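Local coordinates for GlcNAc-alpha-1,4-Gal-releasing endo-beta-galactosidase (Clostridium perfringens, PDB 1UPS), which probably hydrolyses O-glycosyl bonds as a glycoside hydrolase family 16 endo-beta-galactosidase, releasing GlcNAc-alpha-1,4-Gal, and binds calcium, at residues I294-T299 against I391-Y396; V373-Y378 against T411-L416. All blocks are in the same frame, centred on the assembly; numbering follows the deposited sequence.

Interaction 1: residues I294-T299 against I391-Y396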
ATOM      1  N   ILE A 294     -14.045  16.165 -12.396  1.00 10.22           N
ATOM      2  CA  ILE A 294     -12.683  15.787 -12.796  1.00 10.45           C
ATOM      3  C   ILE A 294     -12.030  16.974 -13.493  1.00 10.93           C
ATOM      4  O   ILE A 294     -12.472  17.391 -14.563  1.00 10.84           O
ATOM      5  CB  ILE A 294     -12.699  14.548 -13.741  1.00 10.52           C
ATOM      6  CG1 ILE A 294     -13.408  13.359 -13.072  1.00 10.51           C
ATOM      7  CG2 ILE A 294     -11.262  14.142 -14.092  1.00  9.72           C
ATOM      8  CD1 ILE A 294     -13.575  12.122 -13.995  1.00 13.05           C
ATOM      9  N   ARG A 295     -10.985  17.504 -12.875  1.00 10.91           N
ATOM     10  CA  ARG A 295     -10.360  18.738 -13.339  1.00 11.47           C
ATOM     11  C   ARG A 295      -8.930  18.496 -13.827  1.00 11.48           C
ATOM     12  O   ARG A 295      -8.155  17.789 -13.167  1.00 11.90           O
ATOM     13  CB  ARG A 295     -10.344  19.745 -12.190  1.00 12.36           C
ATOM     14  CG  ARG A 295      -9.902  21.165 -12.593  1.00 14.25           C
ATOM     15  CD  ARG A 295      -9.804  22.139 -11.405  1.00 19.29           C
ATOM     16  NE  ARG A 295     -10.054  23.503 -11.878  1.00 24.54           N
ATOM     17  CZ  ARG A 295      -9.918  24.620 -11.160  1.00 27.86           C
ATOM     18  NH1 ARG A 295      -9.528  24.582  -9.885  1.00 28.01           N
ATOM     19  NH2 ARG A 295     -10.167  25.790 -11.732  1.00 29.11           N
ATOM     20  N   ASN A 296      -8.588  19.106 -14.963  1.00 11.18           N
ATOM     21  CA  ASN A 296      -7.233  19.042 -15.511  1.00 11.32           C
ATOM     22  C   ASN A 296      -6.255  19.947 -14.763  1.00 11.06           C
ATOM     23  O   ASN A 296      -6.571  21.108 -14.461  1.00 11.59           O
ATOM     24  CB  ASN A 296      -7.246  19.437 -16.995  1.00 11.13           C
ATOM     25  CG  ASN A 296      -5.922  19.130 -17.684  1.00 11.46           C
ATOM     26  OD1 ASN A 296      -5.045  20.006 -17.820  1.00  9.97           O
ATOM     27  ND2 ASN A 296      -5.749  17.874 -18.081  1.00 11.81           N
ATOM     28  N   ARG A 297      -5.068  19.435 -14.455  1.00 11.32           N
ATOM     29  CA  ARG A 297      -4.099  20.254 -13.721  1.00 11.16           C
ATOM     30  C   ARG A 297      -3.591  21.466 -14.517  1.00 12.09           C
ATOM     31  O   ARG A 297      -3.474  22.590 -13.985  1.00 10.89           O
ATOM     32  CB  ARG A 297      -2.917  19.421 -13.209  1.00 11.47           C
ATOM     33  CG  ARG A 297      -1.927  20.259 -12.366  1.00 10.89           C
ATOM     34  CD  ARG A 297      -0.734  19.448 -11.851  1.00 10.96           C
ATOM     35  NE  ARG A 297       0.064  20.219 -10.901  1.00 12.74           N
ATOM     36  CZ  ARG A 297       1.141  19.767 -10.265  1.00 13.71           C
ATOM     37  NH1 ARG A 297       1.571  18.522 -10.460  1.00 12.45           N
ATOM     38  NH2 ARG A 297       1.789  20.577  -9.403  1.00 14.52           N
ATOM     39  N   GLN A 298      -3.276  21.235 -15.785  1.00 11.86           N
ATOM     40  CA  GLN A 298      -2.692  22.287 -16.619  1.00 11.98           C
ATOM     41  C   GLN A 298      -3.707  23.365 -16.978  1.00 12.26           C
ATOM     42  O   GLN A 298      -3.413  24.567 -16.846  1.00 13.21           O
ATOM     43  CB  GLN A 298      -2.037  21.680 -17.883  1.00 11.43           C
ATOM     44  CG  GLN A 298      -1.521  22.729 -18.908  1.00 12.61           C
ATOM     45  CD  GLN A 298      -0.255  23.444 -18.491  1.00 16.39           C
ATOM     46  OE1 GLN A 298       0.155  23.372 -17.334  1.00 16.84           O
ATOM     47  NE2 GLN A 298       0.381  24.149 -19.445  1.00 17.53           N
ATOM     48  N   THR A 299      -4.904  22.958 -17.402  1.00 11.60           N
ATOM     49  CA  THR A 299      -5.877  23.923 -17.937  1.00 11.38           C
ATOM     50  C   THR A 299      -6.897  24.400 -16.924  1.00 11.92           C
ATOM     51  O   THR A 299      -7.572  25.406 -17.171  1.00 11.91           O
ATOM     52  CB  THR A 299      -6.669  23.358 -19.122  1.00 11.32           C
ATOM     53  OG1 THR A 299      -7.484  22.259 -18.668  1.00 10.96           O
ATOM     54  CG2 THR A 299      -5.720  22.774 -20.214  1.00 10.93           C
ATOM     55  N   ILE A 391      -4.787   9.178 -20.119  1.00 11.69           N
ATOM     56  CA  ILE A 391      -5.776  10.208 -20.441  1.00 11.04           C
ATOM     57  C   ILE A 391      -5.123  11.581 -20.322  1.00 10.47           C
ATOM     58  O   ILE A 391      -4.514  11.896 -19.300  1.00 11.40           O
ATOM     59  CB  ILE A 391      -6.971  10.120 -19.476  1.00 11.24           C
ATOM     60  CG1 ILE A 391      -7.591   8.710 -19.538  1.00 11.55           C
ATOM     61  CG2 ILE A 391      -7.991  11.197 -19.850  1.00 10.49           C
ATOM     62  CD1 ILE A 391      -8.934   8.573 -18.770  1.00 12.52           C
ATOM     63  N   HIS A 392      -5.223  12.389 -21.371  1.00 10.72           N
ATOM     64  CA  HIS A 392      -4.518  13.689 -21.380  1.00 10.40           C
ATOM     65  C   HIS A 392      -5.169  14.689 -22.332  1.00 10.12           C
ATOM     66  O   HIS A 392      -6.033  14.318 -23.140  1.00 10.41           O
ATOM     67  CB  HIS A 392      -3.029  13.520 -21.754  1.00 10.03           C
ATOM     68  CG  HIS A 392      -2.812  13.163 -23.194  1.00 10.60           C
ATOM     69  ND1 HIS A 392      -2.810  14.105 -24.207  1.00 12.76           N
ATOM     70  CD2 HIS A 392      -2.630  11.961 -23.798  1.00 11.98           C
ATOM     71  CE1 HIS A 392      -2.621  13.500 -25.369  1.00 13.50           C
ATOM     72  NE2 HIS A 392      -2.509  12.198 -25.149  1.00 12.12           N
ATOM     73  N   THR A 393      -4.764  15.958 -22.231  1.00  9.93           N
ATOM     74  CA  THR A 393      -5.180  16.976 -23.213  1.00 10.27           C
ATOM     75  C   THR A 393      -3.972  17.750 -23.750  1.00 10.51           C
ATOM     76  O   THR A 393      -4.000  18.977 -23.843  1.00 11.67           O
ATOM     77  CB  THR A 393      -6.270  17.979 -22.668  1.00  9.81           C
ATOM     78  OG1 THR A 393      -5.738  18.733 -21.564  1.00 10.92           O
ATOM     79  CG2 THR A 393      -7.476  17.239 -22.083  1.00 11.27           C
ATOM     80  N   GLU A 394      -2.913  17.035 -24.114  1.00 10.85           N
ATOM     81  CA  GLU A 394      -1.657  17.679 -24.508  1.00 11.39           C
ATOM     82  C   GLU A 394      -1.744  18.456 -25.838  1.00 11.74           C
ATOM     83  O   GLU A 394      -0.882  19.296 -26.111  1.00 12.86           O
ATOM     84  CB  GLU A 394      -0.494  16.667 -24.517  1.00 12.35           C
ATOM     85  CG  GLU A 394       0.907  17.231 -24.823  1.00 13.94           C
ATOM     86  CD  GLU A 394       1.381  18.365 -23.907  1.00 17.94           C
ATOM     87  OE1 GLU A 394       2.297  19.130 -24.324  1.00 20.37           O
ATOM     88  OE2 GLU A 394       0.866  18.506 -22.775  1.00 16.30           O
ATOM     89  N   SER A 395      -2.763  18.175 -26.659  1.00 11.60           N
ATOM     90  CA  SER A 395      -3.006  18.966 -27.875  1.00 11.69           C
ATOM     91  C   SER A 395      -3.962  20.141 -27.627  1.00 11.68           C
ATOM     92  O   SER A 395      -4.125  21.005 -28.496  1.00 12.07           O
ATOM     93  CB  SER A 395      -3.528  18.082 -29.008  1.00 11.98           C
ATOM     94  OG  SER A 395      -2.601  17.041 -29.286  1.00 11.76           O
ATOM     95  N   TYR A 396      -4.577  20.173 -26.441  1.00 11.28           N
ATOM     96  CA  TYR A 396      -5.501  21.251 -26.052  1.00 11.52           C
ATOM     97  C   TYR A 396      -6.555  21.530 -27.124  1.00 12.12           C
ATOM     98  O   TYR A 396      -6.753  22.693 -27.543  1.00 11.67           O
ATOM     99  CB  TYR A 396      -4.754  22.558 -25.774  1.00 11.42           C
ATOM    100  CG  TYR A 396      -3.615  22.515 -24.781  1.00 11.67           C
ATOM    101  CD1 TYR A 396      -2.313  22.178 -25.185  1.00 10.64           C
ATOM    102  CD2 TYR A 396      -3.824  22.853 -23.443  1.00 11.76           C
ATOM    103  CE1 TYR A 396      -1.263  22.183 -24.283  1.00 11.56           C
ATOM    104  CE2 TYR A 396      -2.775  22.859 -22.527  1.00 11.06           C
ATOM    105  CZ  TYR A 396      -1.496  22.525 -22.956  1.00 11.89           C
ATOM    106  OH  TYR A 396      -0.447  22.552 -22.058  1.00 11.14           O
TER
HETATM  107  O   HOH W   1      -7.868  20.119 -20.299  1.00 16.36           O
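Q298 and Y396 meet at the edge of the tyrosine ring, joining the loop that follows strand 291-296 to the type I beta turn T393-Y396. Both pieces lie in the C-terminal part of the chain, built from short strands and loops and consistent with a ricin-like beta-trefoil. From CB, which heads toward the partner segment, the Q298 chain reaches CG, and this methylene lies in the ring plane, 3.3 Å from Y396 OH and 3.8 Å from Y396 CE2. A bend of the chain (chi2 74°) swings the amide so that its NE2 side faces the hydroxyl. NE2 then donates to Y396 OH at 3.2 Å; the N-H...O angle of 135° marks the bond as weak. Amide and ring planes differ by 51°. T299 CG2 fills the next place along this edge, 3.7 Å from Y396 CD2, while the turn's own T393 O sits above one ring face, toward the rim. The loop carrying Q298 and T299 is shaped by an Asx motif: N296 OD1 accepts from T299 N at 3.0 Å through a lone pair in the carbonyl plane. N296 ND2 is held by T411 O and passes T393 OG1 at 3.6 Å. The two threonines are joined through solvent, a single water lying 2.7 Å from T299 OG1 and 2.8 Å from T393 OG1.

Interaction 2: residues V373-Y378 against T411-L416; sequences VPVDGY and TSQWQL
The Y378 ring presents an edge to the backbone of W414, whose C lies in the ring plane; Q413 OE1 and Q415 OE1 approach the ring obliquely. The flat amide of Q413 meets the V375 methyls, with V375 CG1 4.0 Å from Q413 CD and V375 CG2 3.7 Å from Q413 NE2. V375 and Y378 are the two ends of a type I' turn that closes a two-residue beta hairpin, with V375 N to Y378 O at 3.0 Å and Y378 N to V375 O at 2.8 Å as evidence. G377, at phi 92°, suits this turn, since a side chain there would press on the preceding carbonyl oxygen. The hairpin thus leans on Q413, W414 and Q415, in a region consistent with a beta-trefoil. Y378 CB makes the nearest approach of its residue, 3.6 Å from W414 O, and the ring and Q413 amide planes are 38° apart. Y378 CG is anti to its carbonyl carbon (chi1 -66°), which carries the ring past Q413 until CE1 is 4.1 Å from Q415 OE1. R297 is the polar partner of both D376 and Q413, and Q413 NE2 also donates to N407 O. A water also links the two side chains, donating to D376 OD1 at 3.3 Å and accepting from Q413 NE2 at 3.1 Å.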
ATOM      1  N   VAL A 373      -2.873   6.262 -10.943  1.00 19.18           N
ATOM      2  CA  VAL A 373      -1.492   6.443 -10.548  1.00 19.03           C
ATOM      3  C   VAL A 373      -1.313   7.819  -9.904  1.00 17.97           C
ATOM      4  O   VAL A 373      -1.340   8.839 -10.606  1.00 16.95           O
ATOM      5  CB  VAL A 373      -0.523   6.278 -11.752  1.00 19.46           C
ATOM      6  CG1 VAL A 373       0.917   6.347 -11.300  1.00 21.23           C
ATOM      7  CG2 VAL A 373      -0.774   4.964 -12.481  1.00 21.47           C
ATOM      8  N   PRO A 374      -1.154   7.856  -8.576  1.00 16.96           N
ATOM      9  CA  PRO A 374      -0.908   9.129  -7.891  1.00 16.48           C
ATOM     10  C   PRO A 374       0.410   9.752  -8.329  1.00 17.12           C
ATOM     11  O   PRO A 374       1.443   9.071  -8.456  1.00 16.34           O
ATOM     12  CB  PRO A 374      -0.863   8.750  -6.399  1.00 16.49           C
ATOM     13  CG  PRO A 374      -1.434   7.368  -6.303  1.00 16.42           C
ATOM     14  CD  PRO A 374      -1.209   6.716  -7.640  1.00 16.33           C
ATOM     15  N   VAL A 375       0.375  11.057  -8.545  1.00 17.22           N
ATOM     16  CA  VAL A 375       1.582  11.803  -8.852  1.00 17.94           C
ATOM     17  C   VAL A 375       1.384  13.206  -8.353  1.00 18.34           C
ATOM     18  O   VAL A 375       0.433  13.900  -8.762  1.00 17.90           O
ATOM     19  CB  VAL A 375       1.927  11.795 -10.382  1.00 18.52           C
ATOM     20  CG1 VAL A 375       0.705  12.128 -11.220  1.00 19.69           C
ATOM     21  CG2 VAL A 375       3.083  12.774 -10.704  1.00 19.24           C
ATOM     22  N   ASP A 376       2.260  13.608  -7.435  1.00 18.24           N
ATOM     23  CA  ASP A 376       2.399  14.998  -7.091  1.00 19.01           C
ATOM     24  C   ASP A 376       1.091  15.636  -6.592  1.00 18.53           C
ATOM     25  O   ASP A 376       0.879  16.830  -6.780  1.00 19.68           O
ATOM     26  CB  ASP A 376       2.913  15.720  -8.345  1.00 19.76           C
ATOM     27  CG  ASP A 376       3.814  16.848  -8.033  1.00 21.47           C
ATOM     28  OD1 ASP A 376       3.950  17.734  -8.914  1.00 22.07           O
ATOM     29  OD2 ASP A 376       4.425  16.945  -6.947  1.00 24.04           O
ATOM     30  N   GLY A 377       0.227  14.839  -5.956  1.00 16.94           N
ATOM     31  CA  GLY A 377      -1.050  15.309  -5.441  1.00 15.11           C
ATOM     32  C   GLY A 377      -2.230  15.164  -6.392  1.00 13.74           C
ATOM     33  O   GLY A 377      -3.374  15.498  -6.024  1.00 14.08           O
ATOM     34  N   TYR A 378      -1.954  14.659  -7.593  1.00 12.39           N
ATOM     35  CA  TYR A 378      -2.935  14.475  -8.661  1.00 11.87           C
ATOM     36  C   TYR A 378      -3.000  13.004  -9.082  1.00 11.90           C
ATOM     37  O   TYR A 378      -2.368  12.155  -8.456  1.00 12.28           O
ATOM     38  CB  TYR A 378      -2.582  15.374  -9.852  1.00 11.79           C
ATOM     39  CG  TYR A 378      -2.697  16.860  -9.533  1.00 12.71           C
ATOM     40  CD1 TYR A 378      -3.831  17.587  -9.910  1.00 14.53           C
ATOM     41  CD2 TYR A 378      -1.678  17.529  -8.850  1.00 13.31           C
ATOM     42  CE1 TYR A 378      -3.942  18.956  -9.607  1.00 15.90           C
ATOM     43  CE2 TYR A 378      -1.777  18.884  -8.543  1.00 13.70           C
ATOM     44  CZ  TYR A 378      -2.910  19.590  -8.929  1.00 16.92           C
ATOM     45  OH  TYR A 378      -2.991  20.945  -8.630  1.00 17.37           O
ATOM     46  N   THR A 411      -0.909  18.210 -18.412  1.00 11.06           N
ATOM     47  CA  THR A 411      -2.124  17.906 -19.182  1.00 11.31           C
ATOM     48  C   THR A 411      -2.583  16.461 -18.990  1.00 11.40           C
ATOM     49  O   THR A 411      -3.699  16.113 -19.397  1.00 11.96           O
ATOM     50  CB  THR A 411      -1.923  18.139 -20.678  1.00 11.90           C
ATOM     51  OG1 THR A 411      -0.787  17.382 -21.114  1.00 13.25           O
ATOM     52  CG2 THR A 411      -1.547  19.612 -20.967  1.00 11.12           C
ATOM     53  N   SER A 412      -1.727  15.613 -18.416  1.00 10.95           N
ATOM     54  CA  SER A 412      -2.125  14.230 -18.126  1.00 10.71           C
ATOM     55  C   SER A 412      -2.459  13.980 -16.645  1.00 10.84           C
ATOM     56  O   SER A 412      -2.669  12.821 -16.228  1.00 11.04           O
ATOM     57  CB  SER A 412      -1.041  13.223 -18.589  1.00 10.48           C
ATOM     58  OG  SER A 412       0.075  13.194 -17.694  1.00 10.78           O
ATOM     59  N   GLN A 413      -2.500  15.051 -15.860  1.00 10.49           N
ATOM     60  CA  GLN A 413      -2.709  14.955 -14.421  1.00 10.73           C
ATOM     61  C   GLN A 413      -4.080  15.535 -14.080  1.00 11.32           C
ATOM     62  O   GLN A 413      -4.446  16.610 -14.597  1.00 10.90           O
ATOM     63  CB  GLN A 413      -1.599  15.708 -13.672  1.00 11.35           C
ATOM     64  CG  GLN A 413      -0.238  15.049 -13.824  1.00  9.48           C
ATOM     65  CD  GLN A 413       0.849  15.701 -12.977  1.00 12.53           C
ATOM     66  OE1 GLN A 413       0.567  16.519 -12.092  1.00 12.50           O
ATOM     67  NE2 GLN A 413       2.105  15.328 -13.239  1.00 12.96           N
ATOM     68  N   TRP A 414      -4.818  14.807 -13.239  1.00 11.10           N
ATOM     69  CA  TRP A 414      -6.238  15.081 -12.970  1.00 11.89           C
ATOM     70  C   TRP A 414      -6.543  15.127 -11.485  1.00 12.63           C
ATOM     71  O   TRP A 414      -5.911  14.434 -10.684  1.00 11.58           O
ATOM     72  CB  TRP A 414      -7.101  13.988 -13.609  1.00 11.90           C
ATOM     73  CG  TRP A 414      -6.864  13.892 -15.060  1.00 11.97           C
ATOM     74  CD1 TRP A 414      -5.967  13.067 -15.695  1.00 10.53           C
ATOM     75  CD2 TRP A 414      -7.467  14.686 -16.073  1.00 11.10           C
ATOM     76  NE1 TRP A 414      -6.013  13.275 -17.051  1.00 11.92           N
ATOM     77  CE2 TRP A 414      -6.923  14.269 -17.314  1.00 11.34           C
ATOM     78  CE3 TRP A 414      -8.447  15.688 -16.073  1.00 10.86           C
ATOM     79  CZ2 TRP A 414      -7.314  14.831 -18.533  1.00 11.91           C
ATOM     80  CZ3 TRP A 414      -8.836  16.245 -17.278  1.00 11.14           C
ATOM     81  CH2 TRP A 414      -8.270  15.821 -18.493  1.00 11.57           C
ATOM     82  N   GLN A 415      -7.539  15.936 -11.120  1.00 13.30           N
ATOM     83  CA  GLN A 415      -8.011  16.006  -9.746  1.00 14.25           C
ATOM     84  C   GLN A 415      -9.422  15.437  -9.709  1.00 13.46           C
ATOM     85  O   GLN A 415     -10.291  15.954 -10.393  1.00 13.30           O
ATOM     86  CB  GLN A 415      -8.056  17.487  -9.321  1.00 15.59           C
ATOM     87  CG  GLN A 415      -7.641  17.762  -7.932  1.00 19.24           C
ATOM     88  CD  GLN A 415      -7.722  19.252  -7.568  1.00 22.21           C
ATOM     89  OE1 GLN A 415      -7.640  20.137  -8.433  1.00 22.92           O
ATOM     90  NE2 GLN A 415      -7.863  19.519  -6.285  1.00 23.16           N
ATOM     91  N   LEU A 416      -9.654  14.382  -8.929  1.00 13.05           N
ATOM     92  CA  LEU A 416     -11.034  13.921  -8.709  1.00 13.69           C
ATOM     93  C   LEU A 416     -11.582  14.619  -7.484  1.00 13.55           C
ATOM     94  O   LEU A 416     -11.062  14.434  -6.370  1.00 13.83           O
ATOM     95  CB  LEU A 416     -11.108  12.407  -8.531  1.00 14.78           C
ATOM     96  CG  LEU A 416     -11.423  11.726  -9.870  1.00 17.26           C
ATOM     97  CD1 LEU A 416     -10.233  11.841 -10.791  1.00 21.02           C
ATOM     98  CD2 LEU A 416     -11.839  10.302  -9.672  1.00 20.90           C
TER
HETATM   99  O   HOH W   2       4.607  16.094 -11.643  1.00 23.72           O

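Interactions 1 and 2 have centres about 10 Å apart and share a sheet, because strands 291-296 and 414-419 pair antiparallel; along the chain their segments alternate. R297 of segment 294-299 reaches into interaction 2, its NH1 probably hydrogen-bonded to Q413 OE1 at 2.8 Å and its NE packed 3.3 Å from Y378 CE2. A second probable bond joins E394 OE2 to T411 OG1 at 2.6 Å, tying the turn of interaction 1 to segment 411-416. N296 ND2 also lies 3.3 Å from W414 CH2. Both contacts lie away from the calcium site of E37, N39, G72 and D272, and join strands and loops of the C-terminal region.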